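Local coordinates for pumilio homology domain family member 4 (Saccharomyces cerevisiae, PDB 3BWT), which binds single-stranded mRNA through its Pumilio repeats, which make up the domain described here, and acts in the regulation of gene expression, at residues Glu69-Thr72 with Thr73-Ile77; Glu105-Thr109 with Asp110-Gln114; Cys25-Leu28 with Gln29-Asp33; Ala42-Glu45 with Glu46-Tyr50. All blocks are in the same frame, centred on the assembly; numbering follows the deposited sequence.

Interaction 1: residues Glu69-Thr72 with Thr73-Ile77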
loop_
_atom_site.group_PDB
_atom_site.type_symbol
_atom_site.label_atom_id
_atom_site.label_comp_id
_atom_site.label_asym_id
_atom_site.label_seq_id
_atom_site.Cartn_x
_atom_site.Cartn_y
_atom_site.Cartn_z
ATOM N N GLU A 69 -5.872 14.075 -20.447
ATOM C CA GLU A 69 -6.978 13.251 -20.919
ATOM C C GLU A 69 -7.387 13.637 -22.332
ATOM O O GLU A 69 -7.709 12.782 -23.147
ATOM C CB GLU A 69 -8.194 13.382 -20.004
ATOM C CG GLU A 69 -8.055 12.705 -18.655
ATOM C CD GLU A 69 -9.075 13.215 -17.647
ATOM O OE1 GLU A 69 -10.205 13.570 -18.056
ATOM O OE2 GLU A 69 -8.742 13.274 -16.445
ATOM N N GLU A 70 -7.353 14.932 -22.617
ATOM C CA GLU A 70 -8.056 15.472 -23.777
ATOM C C GLU A 70 -7.170 15.644 -25.008
ATOM O O GLU A 70 -7.665 15.830 -26.123
ATOM C CB GLU A 70 -8.715 16.803 -23.405
ATOM C CG GLU A 70 -10.074 16.989 -24.044
ATOM C CD GLU A 70 -11.062 15.925 -23.612
ATOM O OE1 GLU A 70 -11.162 15.659 -22.389
ATOM O OE2 GLU A 70 -11.744 15.360 -24.496
ATOM N N VAL A 71 -5.863 15.559 -24.782
ATOM C CA VAL A 71 -4.833 15.816 -25.784
ATOM C C VAL A 71 -4.650 14.563 -26.663
ATOM O O VAL A 71 -5.069 13.471 -26.257
ATOM C CB VAL A 71 -3.526 16.225 -25.044
ATOM C CG1 VAL A 71 -2.560 15.049 -24.891
ATOM C CG2 VAL A 71 -2.881 17.397 -25.711
ATOM N N THR A 72 -4.064 14.692 -27.860
ATOM C CA THR A 72 -3.888 13.495 -28.710
ATOM C C THR A 72 -2.705 12.682 -28.244
ATOM O O THR A 72 -1.972 13.095 -27.357
ATOM C CB THR A 72 -3.682 13.784 -30.228
ATOM O OG1 THR A 72 -2.405 14.402 -30.435
ATOM C CG2 THR A 72 -4.786 14.652 -30.791
ATOM N N THR A 73 -2.501 11.526 -28.859
ATOM C CA THR A 73 -1.345 10.718 -28.498
ATOM C C THR A 73 -0.038 11.417 -28.874
ATOM O O THR A 73 0.943 11.357 -28.133
ATOM C CB THR A 73 -1.422 9.318 -29.103
ATOM O OG1 THR A 73 -2.350 8.539 -28.338
ATOM C CG2 THR A 73 -0.063 8.647 -29.060
ATOM N N GLU A 74 -0.034 12.098 -30.014
ATOM C CA GLU A 74 1.152 12.816 -30.434
ATOM C C GLU A 74 1.505 13.849 -29.374
ATOM O O GLU A 74 2.655 13.951 -28.943
ATOM C CB GLU A 74 0.944 13.489 -31.794
ATOM C CG GLU A 74 0.952 12.526 -32.985
ATOM C CD GLU A 74 -0.252 11.592 -32.992
ATOM O OE1 GLU A 74 -1.399 12.095 -32.948
ATOM O OE2 GLU A 74 -0.055 10.355 -33.045
ATOM N N GLN A 75 0.506 14.614 -28.952
ATOM C CA GLN A 75 0.735 15.679 -27.991
ATOM C C GLN A 75 1.139 15.103 -26.642
ATOM O O GLN A 75 2.080 15.581 -26.006
ATOM C CB GLN A 75 -0.511 16.534 -27.857
ATOM C CG GLN A 75 -0.768 17.423 -29.043
ATOM C CD GLN A 75 -2.206 17.883 -29.120
ATOM O OE1 GLN A 75 -3.123 17.162 -28.717
ATOM N NE2 GLN A 75 -2.416 19.083 -29.646
ATOM N N ARG A 76 0.437 14.059 -26.221
ATOM C CA ARG A 76 0.735 13.416 -24.959
ATOM C C ARG A 76 2.186 12.968 -24.902
ATOM O O ARG A 76 2.850 13.110 -23.868
ATOM C CB ARG A 76 -0.183 12.222 -24.723
ATOM C CG ARG A 76 -0.110 11.692 -23.303
ATOM C CD ARG A 76 -1.186 10.657 -23.015
ATOM N NE ARG A 76 -1.003 9.468 -23.836
ATOM C CZ ARG A 76 -1.801 9.124 -24.838
ATOM N NH1 ARG A 76 -2.858 9.872 -25.128
ATOM N NH2 ARG A 76 -1.544 8.028 -25.540
ATOM N N ILE A 77 2.681 12.429 -26.009
ATOM C CA ILE A 77 4.059 11.953 -26.062
ATOM C C ILE A 77 5.062 13.090 -25.906
ATOM O O ILE A 77 6.161 12.892 -25.376
ATOM C CB ILE A 77 4.329 11.148 -27.349
ATOM C CG1 ILE A 77 3.407 9.929 -27.377
ATOM C CG2 ILE A 77 5.768 10.686 -27.400
ATOM C CD1 ILE A 77 3.311 9.247 -28.705
#
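Thr72 and Gln75 grip each other by a capping box at the start of helix 73-83. Thr72 is the N-cap residue. Its backbone N donates to Gln75 OE1 at 2.8 Å, and the bond is almost straight, with an N-H...O angle of 178°. The N lies in the plane of the Gln75 carbonyl. In return, Gln75 N donates to Thr72 OG1 at 3.3 Å. The chi1 of Thr72, 69°, places OG1 between its own N and carbonyl carbon, facing the first turn of the helix. A weak bond also runs from Thr72 OG1 to Gln75 OE1. The side chain of Gln75 reaches back along the chain, extends beyond CG and brings OE1 to Thr72.

Val71 is the third main partner. It is the first residue past helix 60-70 to leave helical backbone angles. Its two methyls divide the work. CG2 lies against Gln75, 3.3 Å from Gln75 CB, and CG1 lies against Arg76, 3.7 Å from Arg76 CB. Next along the helix, Arg76 N donates to Thr72 O at 2.8 Å, which is the first regular helical bond of the new helix. Arg76 NH2 bonds Thr73 OG1, while Arg76 NE pairs with Glu112. Gln75 NE2 is held by Asp41, so both ends of the buried amide have partners.

The chemistry is that of a reciprocal cap. Two backbone N-H groups, of Thr72 and Gln75, are answered by side-chain oxygens, and the bonds at both ends of the Gln75 amide would restrict its rotation.

Interaction 2: residues Glu105-Thr109 with Asp110-Gln114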
loop_
_atom_site.group_PDB
_atom_site.type_symbol
_atom_site.label_atom_id
_atom_site.label_comp_id
_atom_site.label_asym_id
_atom_site.label_seq_id
_atom_site.Cartn_x
_atom_site.Cartn_y
_atom_site.Cartn_z
ATOM N N GLU A 105 -1.705 7.000 -16.026
ATOM C CA GLU A 105 -3.022 6.457 -16.315
ATOM C C GLU A 105 -3.409 6.655 -17.767
ATOM O O GLU A 105 -4.176 5.867 -18.329
ATOM C CB GLU A 105 -4.067 7.123 -15.435
ATOM C CG GLU A 105 -4.079 6.585 -14.035
ATOM C CD GLU A 105 -4.971 7.371 -13.123
ATOM O OE1 GLU A 105 -5.503 8.411 -13.575
ATOM O OE2 GLU A 105 -5.131 6.946 -11.956
ATOM N N CYS A 106 -2.878 7.713 -18.372
ATOM C CA CYS A 106 -3.306 8.124 -19.703
ATOM C C CYS A 106 -2.536 7.493 -20.857
ATOM O O CYS A 106 -3.021 7.477 -21.982
ATOM C CB CYS A 106 -3.245 9.643 -19.836
ATOM S SG CYS A 106 -4.615 10.489 -19.080
ATOM N N ILE A 107 -1.341 6.982 -20.592
ATOM C CA ILE A 107 -0.500 6.519 -21.685
ATOM C C ILE A 107 -1.050 5.268 -22.343
ATOM O O ILE A 107 -1.457 4.324 -21.680
ATOM C CB ILE A 107 0.979 6.327 -21.275
ATOM C CG1 ILE A 107 1.117 5.230 -20.223
ATOM C CG2 ILE A 107 1.565 7.644 -20.787
ATOM C CD1 ILE A 107 2.526 5.104 -19.680
ATOM N N LYS A 108 -1.060 5.284 -23.667
ATOM C CA LYS A 108 -1.582 4.180 -24.441
ATOM C C LYS A 108 -0.451 3.394 -25.117
ATOM O O LYS A 108 -0.479 2.165 -25.134
ATOM C CB LYS A 108 -2.616 4.694 -25.461
ATOM C CG LYS A 108 -3.907 5.252 -24.821
ATOM C CD LYS A 108 -4.879 5.873 -25.844
ATOM C CE LYS A 108 -4.375 7.220 -26.374
ATOM N NZ LYS A 108 -5.426 8.091 -27.008
ATOM N N THR A 109 0.549 4.097 -25.649
ATOM C CA THR A 109 1.622 3.455 -26.423
ATOM C C THR A 109 2.673 2.787 -25.544
ATOM O O THR A 109 2.706 2.986 -24.334
ATOM C CB THR A 109 2.366 4.453 -27.361
ATOM O OG1 THR A 109 3.174 5.342 -26.579
ATOM C CG2 THR A 109 1.389 5.262 -28.204
ATOM N N ASP A 110 3.548 2.008 -26.166
ATOM C CA ASP A 110 4.594 1.321 -25.426
ATOM C C ASP A 110 5.865 2.156 -25.430
ATOM O O ASP A 110 6.740 1.989 -24.581
ATOM C CB ASP A 110 4.854 -0.064 -26.014
ATOM C CG ASP A 110 3.731 -1.032 -25.715
ATOM O OD1 ASP A 110 2.880 -0.700 -24.858
ATOM O OD2 ASP A 110 3.716 -2.131 -26.319
ATOM N N GLU A 111 5.960 3.057 -26.398
ATOM C CA GLU A 111 7.041 4.028 -26.421
ATOM C C GLU A 111 6.905 4.954 -25.213
ATOM O O GLU A 111 7.897 5.357 -24.599
ATOM C CB GLU A 111 6.990 4.831 -27.721
ATOM C CG GLU A 111 7.370 6.295 -27.575
ATOM C CD GLU A 111 7.275 7.046 -28.891
ATOM O OE1 GLU A 111 6.349 6.736 -29.684
ATOM O OE2 GLU A 111 8.130 7.937 -29.128
ATOM N N GLU A 112 5.658 5.284 -24.893
ATOM C CA GLU A 112 5.329 6.109 -23.744
ATOM C C GLU A 112 5.711 5.414 -22.452
ATOM O O GLU A 112 6.121 6.066 -21.491
ATOM C CB GLU A 112 3.829 6.388 -23.715
ATOM C CG GLU A 112 3.391 7.606 -24.492
ATOM C CD GLU A 112 1.880 7.700 -24.588
ATOM O OE1 GLU A 112 1.251 6.799 -25.187
ATOM O OE2 GLU A 112 1.322 8.682 -24.064
ATOM N N ALA A 113 5.546 4.093 -22.423
ATOM C CA ALA A 113 5.834 3.319 -21.221
ATOM C C ALA A 113 7.328 3.174 -21.044
ATOM O O ALA A 113 7.838 3.215 -19.923
ATOM C CB ALA A 113 5.176 1.960 -21.279
ATOM N N GLN A 114 8.035 3.006 -22.153
ATOM C CA GLN A 114 9.483 2.896 -22.087
ATOM C C GLN A 114 10.111 4.193 -21.603
ATOM O O GLN A 114 11.042 4.169 -20.806
ATOM C CB GLN A 114 10.071 2.458 -23.427
ATOM C CG GLN A 114 10.046 0.954 -23.608
ATOM C CD GLN A 114 10.393 0.223 -22.320
ATOM O OE1 GLN A 114 9.626 -0.621 -21.851
ATOM N NE2 GLN A 114 11.547 0.555 -21.735
#
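Glu112 reaches back across Thr109 at about a right angle, and the two residues form a capping box. The Glu112 chain is extended beyond CG, and this carries its carboxylate to the N-cap residue. Thr109 OG1 donates to Glu112 OE1 at 2.8 Å, using the anti lone pair of that oxygen. Thr109 N meets the same OE1 at 2.8 Å, nearly in line with the C-O bond. A third donor, Lys108 N, lies 3.2 Å from Glu112 OE1 and comes from above the carboxylate plane, 46° out of it. One oxygen therefore takes three bonds within the turn. The return bond is Glu112 N to Thr109 OG1, 3.0 Å. With chi1 at 71°, Thr109 turns OG1 toward both the backbone N and the carboxylate of Glu112.

Ile107 runs past Glu112 in the opposite direction. Its CG2 comes within 3.4 Å of Glu112 OE2, and its CD1 continues to Ala113, 4.4 Å from Ala113 CB. The carboxylate thus has an apolar neighbour on its OE2 side.

The positive charge of Arg76 at Glu112 OE2 probably favours the charged form of the acid. The turn joins helix 96-106 to helix 110-120 within the third Pumilio repeat. Helix 73-83 lies against it through Thr73, which touches Lys108 and Thr109, and through Ile77, which touches Glu112. Helix 146-158 meets Ala113 through Asn148.

Interaction 3: residues Cys25-Leu28 with Gln29-Asp33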
loop_
_atom_site.group_PDB
_atom_site.type_symbol
_atom_site.label_atom_id
_atom_site.label_comp_id
_atom_site.label_asym_id
_atom_site.label_seq_id
_atom_site.Cartn_x
_atom_site.Cartn_y
_atom_site.Cartn_z
ATOM N N CYS A 25 -7.340 28.536 -14.351
ATOM C CA CYS A 25 -7.196 27.102 -14.569
ATOM C C CYS A 25 -8.544 26.419 -14.760
ATOM O O CYS A 25 -8.710 25.594 -15.662
ATOM C CB CYS A 25 -6.428 26.442 -13.423
ATOM S SG CYS A 25 -4.635 26.615 -13.534
ATOM N N ARG A 26 -9.509 26.759 -13.915
ATOM C CA ARG A 26 -10.808 26.102 -13.983
ATOM C C ARG A 26 -11.525 26.491 -15.265
ATOM O O ARG A 26 -12.177 25.655 -15.898
ATOM C CB ARG A 26 -11.650 26.387 -12.734
ATOM C CG ARG A 26 -11.177 25.600 -11.505
ATOM C CD ARG A 26 -12.074 25.790 -10.285
ATOM N NE ARG A 26 -11.569 25.047 -9.129
ATOM C CZ ARG A 26 -11.912 23.797 -8.828
ATOM N NH1 ARG A 26 -12.776 23.135 -9.589
ATOM N NH2 ARG A 26 -11.393 23.205 -7.759
ATOM N N PHE A 27 -11.367 27.753 -15.661
ATOM C CA PHE A 27 -11.848 28.218 -16.956
ATOM C C PHE A 27 -11.312 27.323 -18.072
ATOM O O PHE A 27 -12.073 26.789 -18.877
ATOM C CB PHE A 27 -11.416 29.661 -17.209
ATOM C CG PHE A 27 -11.726 30.149 -18.600
ATOM C CD1 PHE A 27 -13.024 30.458 -18.968
ATOM C CD2 PHE A 27 -10.720 30.293 -19.541
ATOM C CE1 PHE A 27 -13.314 30.900 -20.243
ATOM C CE2 PHE A 27 -11.004 30.732 -20.817
ATOM C CZ PHE A 27 -12.304 31.036 -21.172
ATOM N N LEU A 28 -9.994 27.162 -18.107
ATOM C CA LEU A 28 -9.351 26.357 -19.127
ATOM C C LEU A 28 -9.815 24.907 -19.089
ATOM O O LEU A 28 -10.066 24.297 -20.123
ATOM C CB LEU A 28 -7.841 26.419 -18.958
ATOM C CG LEU A 28 -7.248 27.801 -19.184
ATOM C CD1 LEU A 28 -5.741 27.727 -19.149
ATOM C CD2 LEU A 28 -7.728 28.338 -20.508
ATOM N N GLN A 29 -9.919 24.355 -17.888
ATOM C CA GLN A 29 -10.332 22.976 -17.735
ATOM C C GLN A 29 -11.735 22.814 -18.281
ATOM O O GLN A 29 -12.082 21.767 -18.837
ATOM C CB GLN A 29 -10.263 22.559 -16.267
ATOM C CG GLN A 29 -8.840 22.369 -15.757
ATOM C CD GLN A 29 -8.763 22.332 -14.239
ATOM O OE1 GLN A 29 -9.341 21.446 -13.600
ATOM N NE2 GLN A 29 -8.047 23.295 -13.653
ATOM N N LYS A 30 -12.540 23.861 -18.122
ATOM C CA LYS A 30 -13.897 23.871 -18.643
ATOM C C LYS A 30 -13.819 23.731 -20.147
ATOM O O LYS A 30 -14.341 22.781 -20.723
ATOM C CB LYS A 30 -14.602 25.179 -18.268
ATOM C CG LYS A 30 -16.109 25.188 -18.523
ATOM C CD LYS A 30 -16.745 26.510 -18.081
ATOM C CE LYS A 30 -16.249 27.694 -18.919
ATOM N NZ LYS A 30 -16.805 29.027 -18.504
ATOM N N GLN A 31 -13.139 24.686 -20.769
ATOM C CA GLN A 31 -12.918 24.690 -22.208
ATOM C C GLN A 31 -12.412 23.348 -22.739
ATOM O O GLN A 31 -12.853 22.878 -23.784
ATOM C CB GLN A 31 -11.940 25.803 -22.567
ATOM C CG GLN A 31 -12.397 27.153 -22.083
ATOM C CD GLN A 31 -13.863 27.434 -22.415
ATOM O OE1 GLN A 31 -14.289 27.347 -23.572
ATOM N NE2 GLN A 31 -14.638 27.790 -21.398
ATOM N N LEU A 32 -11.483 22.732 -22.020
ATOM C CA LEU A 32 -10.991 21.418 -22.407
ATOM C C LEU A 32 -12.132 20.401 -22.406
ATOM O O LEU A 32 -12.223 19.540 -23.288
ATOM C CB LEU A 32 -9.893 20.966 -21.452
ATOM C CG LEU A 32 -8.510 21.579 -21.626
ATOM C CD1 LEU A 32 -7.629 21.211 -20.443
ATOM C CD2 LEU A 32 -7.905 21.097 -22.935
ATOM N N ASP A 33 -13.011 20.519 -21.418
ATOM C CA ASP A 33 -14.084 19.553 -21.242
ATOM C C ASP A 33 -15.142 19.667 -22.330
ATOM O O ASP A 33 -15.854 18.704 -22.604
ATOM C CB ASP A 33 -14.732 19.701 -19.859
ATOM C CG ASP A 33 -15.550 18.481 -19.463
ATOM O OD1 ASP A 33 -14.970 17.379 -19.353
ATOM O OD2 ASP A 33 -16.774 18.623 -19.255
#
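Phe27 lays one face of its ring over the side chain of Gln31, one helical turn further on. Gln31 CG sits 4.1 Å from the ring centroid and 15° off the ring normal, a CH-pi contact. The Gln31 chain bends at chi2, which folds its amide over the rim on the same side of the ring. NE2 of Gln31 comes to 3.6 Å from Phe27 CE1, and the ring and amide planes lie 27° apart. In Phe27, CG stands anti to the backbone N (chi1 173°), which swings the ring toward Gln31 although the first bond leads away. Lys30 NZ also comes near the ring, 4.1 Å from Phe27 CD1, at an oblique approach.

Gln29 packs on the previous turn, with NE2 3.5 Å from Cys25 CB. Beneath the side chains, the backbone keeps the i to i+4 bonds of an alpha helix. Gln31 N bonds Phe27 O at 3.0 Å, and Leu32 N bonds Leu28 O at 2.8 Å.

The ring of Phe27 also meets Phe3 and Tyr11 from the N-terminal part of the chain. Leu28 faces Ile15 and Leu18, and Leu28 and Gln29 touch Leu63 of helix 60-70. Helix 22-34 is one helix of the first Pumilio repeat, and Leu28 and Leu32 pack it on its neighbours in the all-helical array of the PUF domain.

Interaction 4: residues Ala42-Glu45 with Glu46-Tyr50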
loop_
_atom_site.group_PDB
_atom_site.type_symbol
_atom_site.label_atom_id
_atom_site.label_comp_id
_atom_site.label_asym_id
_atom_site.label_seq_id
_atom_site.Cartn_x
_atom_site.Cartn_y
_atom_site.Cartn_z
ATOM N N ALA A 42 -4.737 24.517 -28.496
ATOM C CA ALA A 42 -4.362 25.856 -28.093
ATOM C C ALA A 42 -3.633 25.813 -26.761
ATOM O O ALA A 42 -2.609 26.477 -26.563
ATOM C CB ALA A 42 -5.599 26.716 -27.978
ATOM N N ILE A 43 -4.174 25.025 -25.844
ATOM C CA ILE A 43 -3.620 24.949 -24.509
ATOM C C ILE A 43 -2.317 24.152 -24.503
ATOM O O ILE A 43 -1.371 24.506 -23.804
ATOM C CB ILE A 43 -4.656 24.405 -23.518
ATOM C CG1 ILE A 43 -5.744 25.461 -23.302
ATOM C CG2 ILE A 43 -3.997 24.029 -22.191
ATOM C CD1 ILE A 43 -7.010 24.925 -22.703
ATOM N N PHE A 44 -2.258 23.097 -25.303
ATOM C CA PHE A 44 -1.026 22.336 -25.458
ATOM C C PHE A 44 0.096 23.225 -25.990
ATOM O O PHE A 44 1.206 23.226 -25.458
ATOM C CB PHE A 44 -1.244 21.134 -26.389
ATOM C CG PHE A 44 0.032 20.474 -26.855
ATOM C CD1 PHE A 44 0.655 19.501 -26.082
ATOM C CD2 PHE A 44 0.602 20.815 -28.078
ATOM C CE1 PHE A 44 1.824 18.886 -26.520
ATOM C CE2 PHE A 44 1.768 20.203 -28.513
ATOM C CZ PHE A 44 2.377 19.241 -27.737
ATOM N N GLU A 45 -0.187 23.986 -27.034
ATOM C CA GLU A 45 0.853 24.816 -27.631
ATOM C C GLU A 45 1.389 25.889 -26.683
ATOM O O GLU A 45 2.578 26.196 -26.701
ATOM C CB GLU A 45 0.379 25.444 -28.943
ATOM C CG GLU A 45 0.102 24.443 -30.021
ATOM C CD GLU A 45 1.326 23.627 -30.429
ATOM O OE1 GLU A 45 2.456 23.988 -30.031
ATOM O OE2 GLU A 45 1.147 22.620 -31.164
ATOM N N GLU A 46 0.519 26.459 -25.856
ATOM C CA GLU A 46 0.934 27.548 -24.974
ATOM C C GLU A 46 1.436 27.119 -23.593
ATOM O O GLU A 46 1.972 27.945 -22.858
ATOM C CB GLU A 46 -0.170 28.601 -24.840
ATOM C CG GLU A 46 -0.416 29.357 -26.129
ATOM C CD GLU A 46 -1.158 30.643 -25.917
ATOM O OE1 GLU A 46 -0.700 31.449 -25.086
ATOM O OE2 GLU A 46 -2.194 30.852 -26.586
ATOM N N THR A 47 1.278 25.844 -23.240
ATOM C CA THR A 47 1.745 25.369 -21.939
ATOM C C THR A 47 2.792 24.256 -22.010
ATOM O O THR A 47 3.374 23.899 -20.999
ATOM C CB THR A 47 0.593 24.887 -21.037
ATOM O OG1 THR A 47 0.204 23.571 -21.431
ATOM C CG2 THR A 47 -0.600 25.814 -21.115
ATOM N N LYS A 48 3.042 23.706 -23.191
ATOM C CA LYS A 48 3.988 22.603 -23.299
ATOM C C LYS A 48 5.380 22.918 -22.725
ATOM O O LYS A 48 6.025 22.068 -22.110
ATOM C CB LYS A 48 4.095 22.111 -24.743
ATOM C CG LYS A 48 4.665 23.117 -25.713
ATOM C CD LYS A 48 4.529 22.630 -27.151
ATOM C CE LYS A 48 5.102 23.642 -28.137
ATOM N NZ LYS A 48 5.098 23.074 -29.506
ATOM N N ASP A 49 5.846 24.140 -22.912
ATOM C CA ASP A 49 7.186 24.473 -22.473
ATOM C C ASP A 49 7.284 24.587 -20.960
ATOM O O ASP A 49 8.375 24.606 -20.387
ATOM C CB ASP A 49 7.636 25.762 -23.135
ATOM C CG ASP A 49 8.040 25.551 -24.568
ATOM O OD1 ASP A 49 8.811 24.598 -24.823
ATOM O OD2 ASP A 49 7.588 26.332 -25.432
ATOM N N TYR A 50 6.131 24.648 -20.315
ATOM C CA TYR A 50 6.083 24.884 -18.890
ATOM C C TYR A 50 5.398 23.745 -18.141
ATOM O O TYR A 50 4.926 23.932 -17.027
ATOM C CB TYR A 50 5.368 26.209 -18.640
ATOM C CG TYR A 50 5.926 27.319 -19.488
ATOM C CD1 TYR A 50 7.114 27.948 -19.141
ATOM C CD2 TYR A 50 5.285 27.720 -20.653
ATOM C CE1 TYR A 50 7.644 28.957 -19.927
ATOM C CE2 TYR A 50 5.808 28.738 -21.448
ATOM C CZ TYR A 50 6.988 29.352 -21.080
ATOM O OH TYR A 50 7.516 30.363 -21.856
HETATM O O HOH W 1 -2.343 28.646 -28.324
#
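The C-terminal end of helix 37-47 gives way here to a short 3-10 segment, at the passage from the first Pumilio repeat to the second. Glu45 and Lys48 lie side by side and point the same way. Lys48 NZ meets Glu45 OE1 at 2.8 Å on its syn lone pair, forming a salt bridge. The Glu45 chain bends at chi2, while the Lys48 chain is extended, and their charged ends come together at the surface. Lys48 also crosses Phe44 obliquely. Lys48 CB lies over one face of the ring, and Lys48 CD comes 3.9 Å from Phe44 CE2.

Ile43 and Thr47 run alongside each other, with their CG2 methyls 4.0 Å apart. With chi1 at 79°, Thr47 folds OG1 back to the helix, where it donates to Ile43 O at 3.0 Å from above the carbonyl plane. Thr47 N makes a second, weak bond to Ile43 O. Lys48 N donates to Phe44 O, also at 3.0 Å.

Ala42 O accepts from Glu46 N at 3.2 Å. A water donates both to Ala42 O and to Glu46 OE2, each at 2.8 Å. The Glu46 carboxylate is held further by the backbone N atoms of Gly13 and Ile15.

Ile43 faces Leu28 and Leu32 of helix 22-34, and both Ile43 and Thr47 touch Leu67 of helix 60-70. Phe44 packs on Gln75, Val78 and Leu79 of helix 73-83, so this helix end is set among three neighbouring helices.

From the N terminus the order is interaction 3, interaction 4, interaction 1, interaction 2. Each is local and closes before the next opens, so none nest or cross. Interactions 3 and 4 lie on consecutive helices that pack together, and neither closes a loop between helices. Interaction 1 closes the turn from helix 60-70 to helix 73-83. It touches interaction 4 through Val71 and Phe44, and interaction 3 through Glu70 and Leu32. Interaction 2 makes the equivalent turn one repeat later. The Arg76-Glu112 salt bridge ties these two capped turns together. Interactions 2 and 3 stay about 11 Å apart at their nearest atoms.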